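PDB 4IWK: ferritin from Pseudo-nitzschia multiseries, which probably stores iron in a soluble, non-toxic form, oxidising ferrous iron with dioxygen at its ferroxidase centre. Local coordinates for residues Phe9-Ser20 with Glu49-Ala60. Sequence-based numbering, arbitrary orientation. Where two conformers were deposited one is given.
With FE (Fe (III) ion), chain G; FE (Fe (III) ion), chain I.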
loop_
_atom_site.group_PDB
_atom_site.type_symbol
_atom_site.label_atom_id
_atom_site.label_comp_id
_atom_site.label_asym_id
_atom_site.label_seq_id
_atom_site.Cartn_x
_atom_site.Cartn_y
_atom_site.Cartn_z
ATOM N N PHE A 9 -20.777 -13.643 51.420
ATOM C CA PHE A 9 -20.094 -13.771 50.120
ATOM C C PHE A 9 -20.719 -14.876 49.303
ATOM O O PHE A 9 -21.091 -14.687 48.135
ATOM C CB PHE A 9 -18.576 -13.938 50.340
ATOM C CG PHE A 9 -17.756 -13.457 49.171
ATOM C CD1 PHE A 9 -17.059 -12.224 49.253
ATOM C CD2 PHE A 9 -17.723 -14.219 48.005
ATOM C CE1 PHE A 9 -16.314 -11.780 48.139
ATOM C CE2 PHE A 9 -16.969 -13.782 46.909
ATOM C CZ PHE A 9 -16.299 -12.556 47.011
ATOM N N ASN A 10 -20.908 -16.045 49.902
ATOM C CA ASN A 10 -21.623 -17.154 49.288
ATOM C C ASN A 10 -23.042 -16.689 48.841
ATOM O O ASN A 10 -23.477 -16.982 47.674
ATOM C CB ASN A 10 -21.644 -18.320 50.298
ATOM C CG ASN A 10 -21.807 -19.672 49.641
ATOM O OD1 ASN A 10 -22.784 -20.409 49.913
ATOM N ND2 ASN A 10 -20.899 -19.992 48.718
ATOM N N ARG A 11 -23.781 -16.009 49.705
ATOM C CA ARG A 11 -25.118 -15.529 49.335
ATOM C C ARG A 11 -25.072 -14.586 48.075
ATOM O O ARG A 11 -26.041 -14.441 47.347
ATOM C CB ARG A 11 -25.851 -14.835 50.484
ATOM C CG ARG A 11 -26.471 -15.770 51.520
ATOM C CD ARG A 11 -26.403 -15.104 52.890
ATOM N NE ARG A 11 -27.571 -15.329 53.722
ATOM C CZ ARG A 11 -28.380 -14.363 54.151
ATOM N NH1 ARG A 11 -28.146 -13.083 53.844
ATOM N NH2 ARG A 11 -29.433 -14.668 54.902
ATOM N N GLN A 12 -23.977 -13.840 47.937
ATOM C CA GLN A 12 -23.921 -12.838 46.858
ATOM C C GLN A 12 -23.900 -13.626 45.519
ATOM O O GLN A 12 -24.538 -13.180 44.511
ATOM C CB GLN A 12 -22.678 -11.898 46.913
ATOM C CG GLN A 12 -22.768 -10.776 45.884
ATOM C CD GLN A 12 -23.974 -9.860 46.157
ATOM O OE1 GLN A 12 -24.353 -9.687 47.325
ATOM N NE2 GLN A 12 -24.583 -9.310 45.137
ATOM N N VAL A 13 -23.159 -14.723 45.470
ATOM C CA VAL A 13 -23.132 -15.530 44.246
ATOM C C VAL A 13 -24.534 -16.006 43.962
ATOM O O VAL A 13 -25.014 -15.916 42.818
ATOM C CB VAL A 13 -22.219 -16.776 44.381
ATOM C CG1 VAL A 13 -22.350 -17.688 43.160
ATOM C CG2 VAL A 13 -20.748 -16.348 44.579
ATOM N N THR A 14 -25.204 -16.531 44.995
ATOM C CA THR A 14 -26.600 -16.934 44.784
ATOM C C THR A 14 -27.505 -15.803 44.269
ATOM O O THR A 14 -28.316 -16.023 43.353
ATOM C CB THR A 14 -27.208 -17.464 46.090
ATOM O OG1 THR A 14 -26.346 -18.478 46.549
ATOM C CG2 THR A 14 -28.644 -18.085 45.816
ATOM N N GLN A 15 -27.321 -14.569 44.798
ATOM C CA GLN A 15 -28.197 -13.478 44.410
ATOM C C GLN A 15 -27.918 -13.111 42.912
ATOM O O GLN A 15 -28.884 -12.787 42.167
ATOM C CB GLN A 15 -27.890 -12.299 45.339
ATOM C CG GLN A 15 -28.697 -11.014 44.954
ATOM C CD GLN A 15 -30.220 -11.232 45.021
ATOM O OE1 GLN A 15 -30.703 -12.054 45.824
ATOM N NE2 GLN A 15 -30.977 -10.575 44.138
ATOM N N GLU A 16 -26.627 -13.165 42.494
ATOM C CA GLU A 16 -26.334 -12.762 41.077
ATOM C C GLU A 16 -26.943 -13.838 40.173
ATOM O O GLU A 16 -27.566 -13.466 39.137
ATOM C CB GLU A 16 -24.820 -12.740 40.805
ATOM C CG GLU A 16 -24.118 -11.606 41.645
ATOM C CD GLU A 16 -24.551 -10.191 41.425
ATOM O OE1 GLU A 16 -25.126 -9.940 40.366
ATOM O OE2 GLU A 16 -24.247 -9.342 42.300
ATOM N N PHE A 17 -26.844 -15.102 40.561
ATOM C CA PHE A 17 -27.424 -16.139 39.692
ATOM C C PHE A 17 -28.957 -16.161 39.732
ATOM O O PHE A 17 -29.587 -16.447 38.675
ATOM C CB PHE A 17 -26.881 -17.540 40.045
ATOM C CG PHE A 17 -25.422 -17.726 39.769
ATOM C CD1 PHE A 17 -24.710 -16.921 38.850
ATOM C CD2 PHE A 17 -24.754 -18.766 40.417
ATOM C CE1 PHE A 17 -23.355 -17.148 38.588
ATOM C CE2 PHE A 17 -23.396 -18.999 40.147
ATOM C CZ PHE A 17 -22.711 -18.209 39.185
ATOM N N THR A 18 -29.548 -15.764 40.869
ATOM C CA THR A 18 -31.007 -15.600 40.989
ATOM C C THR A 18 -31.441 -14.505 40.037
ATOM O O THR A 18 -32.402 -14.671 39.257
ATOM C CB THR A 18 -31.371 -15.244 42.441
ATOM O OG1 THR A 18 -31.002 -16.359 43.268
ATOM C CG2 THR A 18 -32.845 -14.958 42.610
ATOM N N ALA A 19 -30.695 -13.408 40.050
ATOM C CA ALA A 19 -31.030 -12.313 39.137
ATOM C C ALA A 19 -30.841 -12.691 37.679
ATOM O O ALA A 19 -31.669 -12.363 36.894
ATOM C CB ALA A 19 -30.156 -11.106 39.424
ATOM N N SER A 20 -29.838 -13.489 37.375
ATOM C CA SER A 20 -29.695 -13.965 35.990
ATOM C C SER A 20 -30.954 -14.706 35.525
ATOM O O SER A 20 -31.423 -14.529 34.384
ATOM C CB SER A 20 -28.471 -14.873 35.936
ATOM O OG SER A 20 -28.310 -15.306 34.589
ATOM N N GLU A 49 -25.515 -10.674 34.611
ATOM C CA GLU A 49 -25.572 -11.049 36.055
ATOM C C GLU A 49 -24.876 -12.379 36.266
ATOM O O GLU A 49 -24.236 -12.558 37.338
ATOM C CB GLU A 49 -27.057 -11.260 36.448
ATOM C CG GLU A 49 -27.890 -10.010 36.358
ATOM C CD GLU A 49 -27.576 -9.035 37.450
ATOM O OE1 GLU A 49 -26.685 -9.350 38.225
ATOM O OE2 GLU A 49 -28.360 -8.118 37.660
ATOM N N ARG A 50 -24.954 -13.324 35.336
ATOM C CA ARG A 50 -24.126 -14.522 35.541
ATOM C C ARG A 50 -22.630 -14.155 35.552
ATOM O O ARG A 50 -21.917 -14.679 36.423
ATOM C CB ARG A 50 -24.433 -15.480 34.356
ATOM C CG ARG A 50 -23.662 -16.799 34.559
ATOM C CD ARG A 50 -24.198 -17.845 33.571
ATOM N NE ARG A 50 -23.399 -19.124 33.744
ATOM C CZ ARG A 50 -22.255 -19.219 33.064
ATOM N NH1 ARG A 50 -21.856 -18.192 32.345
ATOM N NH2 ARG A 50 -21.439 -20.241 33.175
ATOM N N GLU A 51 -22.178 -13.250 34.652
ATOM C CA GLU A 51 -20.760 -12.782 34.791
ATOM C C GLU A 51 -20.428 -12.172 36.153
ATOM O O GLU A 51 -19.318 -12.491 36.667
ATOM C CB GLU A 51 -20.374 -11.798 33.664
ATOM C CG GLU A 51 -20.450 -12.419 32.282
ATOM C CD GLU A 51 -19.464 -13.593 32.131
ATOM O OE1 GLU A 51 -18.362 -13.614 32.771
ATOM O OE2 GLU A 51 -19.811 -14.584 31.474
ATOM N N HIS A 52 -21.362 -11.388 36.753
ATOM C CA HIS A 52 -21.088 -10.904 38.102
ATOM C C HIS A 52 -20.874 -12.061 39.067
ATOM O O HIS A 52 -19.897 -12.080 39.895
ATOM C CB HIS A 52 -22.229 -10.080 38.646
ATOM C CG HIS A 52 -22.443 -8.845 37.878
ATOM N ND1 HIS A 52 -23.585 -8.073 37.990
ATOM C CD2 HIS A 52 -21.654 -8.260 36.921
ATOM C CE1 HIS A 52 -23.500 -7.069 37.132
ATOM N NE2 HIS A 52 -22.356 -7.153 36.475
ATOM N N GLY A 53 -21.779 -13.057 39.023
ATOM C CA GLY A 53 -21.647 -14.173 39.985
ATOM C C GLY A 53 -20.285 -14.871 39.728
ATOM O O GLY A 53 -19.645 -15.284 40.691
ATOM N N LEU A 54 -19.940 -15.085 38.462
ATOM C CA LEU A 54 -18.648 -15.736 38.166
ATOM C C LEU A 54 -17.457 -14.937 38.703
ATOM O O LEU A 54 -16.473 -15.554 39.157
ATOM C CB LEU A 54 -18.430 -15.933 36.679
ATOM C CG LEU A 54 -19.435 -16.997 36.087
ATOM C CD1 LEU A 54 -19.288 -17.020 34.549
ATOM C CD2 LEU A 54 -19.271 -18.431 36.649
ATOM N N GLY A 55 -17.574 -13.608 38.648
ATOM C CA GLY A 55 -16.522 -12.708 39.165
ATOM C C GLY A 55 -16.375 -12.944 40.659
ATOM O O GLY A 55 -15.242 -13.009 41.217
ATOM N N PHE A 56 -17.505 -13.054 41.362
ATOM C CA PHE A 56 -17.478 -13.332 42.846
ATOM C C PHE A 56 -16.871 -14.733 43.110
ATOM O O PHE A 56 -16.050 -14.890 44.018
ATOM C CB PHE A 56 -18.874 -13.232 43.493
ATOM C CG PHE A 56 -19.249 -11.809 43.840
ATOM C CD1 PHE A 56 -19.609 -10.895 42.884
ATOM C CD2 PHE A 56 -19.026 -11.377 45.156
ATOM C CE1 PHE A 56 -19.847 -9.532 43.226
ATOM C CE2 PHE A 56 -19.239 -10.063 45.482
ATOM C CZ PHE A 56 -19.657 -9.129 44.547
ATOM N N VAL A 57 -17.201 -15.764 42.308
ATOM C CA VAL A 57 -16.653 -17.121 42.561
ATOM C C VAL A 57 -15.140 -17.073 42.341
ATOM O O VAL A 57 -14.399 -17.640 43.202
ATOM C CB VAL A 57 -17.237 -18.120 41.532
ATOM C CG1 VAL A 57 -16.425 -19.439 41.598
ATOM C CG2 VAL A 57 -18.707 -18.348 41.886
ATOM N N ASP A 58 -14.674 -16.384 41.288
ATOM C CA ASP A 58 -13.197 -16.341 40.974
ATOM C C ASP A 58 -12.475 -15.650 42.154
ATOM O O ASP A 58 -11.494 -16.176 42.633
ATOM C CB ASP A 58 -12.995 -15.534 39.684
ATOM C CG ASP A 58 -11.542 -15.524 39.259
ATOM O OD1 ASP A 58 -10.837 -16.530 39.418
ATOM O OD2 ASP A 58 -11.104 -14.469 38.868
ATOM N N PHE A 59 -13.030 -14.507 42.636
ATOM C CA PHE A 59 -12.303 -13.831 43.754
ATOM C C PHE A 59 -12.366 -14.693 44.995
ATOM O O PHE A 59 -11.335 -14.850 45.711
ATOM C CB PHE A 59 -12.976 -12.469 44.065
ATOM C CG PHE A 59 -12.315 -11.752 45.168
ATOM C CD1 PHE A 59 -11.202 -10.956 44.904
ATOM C CD2 PHE A 59 -12.803 -11.897 46.447
ATOM C CE1 PHE A 59 -10.581 -10.279 45.953
ATOM C CE2 PHE A 59 -12.194 -11.201 47.533
ATOM C CZ PHE A 59 -11.059 -10.389 47.243
ATOM N N ALA A 60 -13.486 -15.343 45.267
ATOM C CA ALA A 60 -13.587 -16.214 46.480
ATOM C C ALA A 60 -12.567 -17.323 46.404
ATOM O O ALA A 60 -11.861 -17.611 47.405
ATOM C CB ALA A 60 -14.992 -16.801 46.676
HETATM FE FE FE G . -25.517 -8.177 39.489
HETATM FE FE FE I . -27.708 -6.122 37.466
HETATM O O HOH W 1 -24.800 -7.162 41.140
HETATM O O HOH W 2 -26.421 -6.367 38.866
HETATM O O HOH W 3 -27.027 -6.332 35.784
#
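Gln12 CG sits over one face of the Phe56 ring, a CH-pi contact 3.8 Å from the ring centroid. Phe56 CD2 in turn lies over one face of the Phe9 ring, 3.5 Å from Phe9 CZ, with the ring planes 53° apart. Phe56 O meets the edge of the Phe9 ring in its plane. Phe9 and Phe59 touch rim to rim. Arg50 O lies at the edge of the Phe17 ring, and Glu16 OE1 at that of His52. The Glu16 and Glu49 carboxylates are nearly coplanar. CG of Phe9 is anti to the backbone N (chi1 -154°), which swings the ring across to segment 49-60, beside Ala60 CB. With an alanine in place of Phe9, a gap is likely to open between Phe56, Phe59 and Ala60. Phe17 CE1 packs 3.7 Å from Gly53 CA, where a CB would clash.

Farther along, one iron joins the helices through Glu16 OE1 (2.0 Å), Glu49 OE1 and His52 ND1. Glu49 OE2 binds a second iron; Glu95, Glu131 and two waters complete that site, one water bridging both irons. Gln12 NE2 donates to Glu16 OE2 (2.9 Å), and Ser101 OG is hydrogen-bonded to Gln12 OE1, so Gln12 helps position Glu16 from the second shell. This antiparallel pair, at 165°, belongs to the ferritin four-helix bundle and carries part of its di-iron ferroxidase centre.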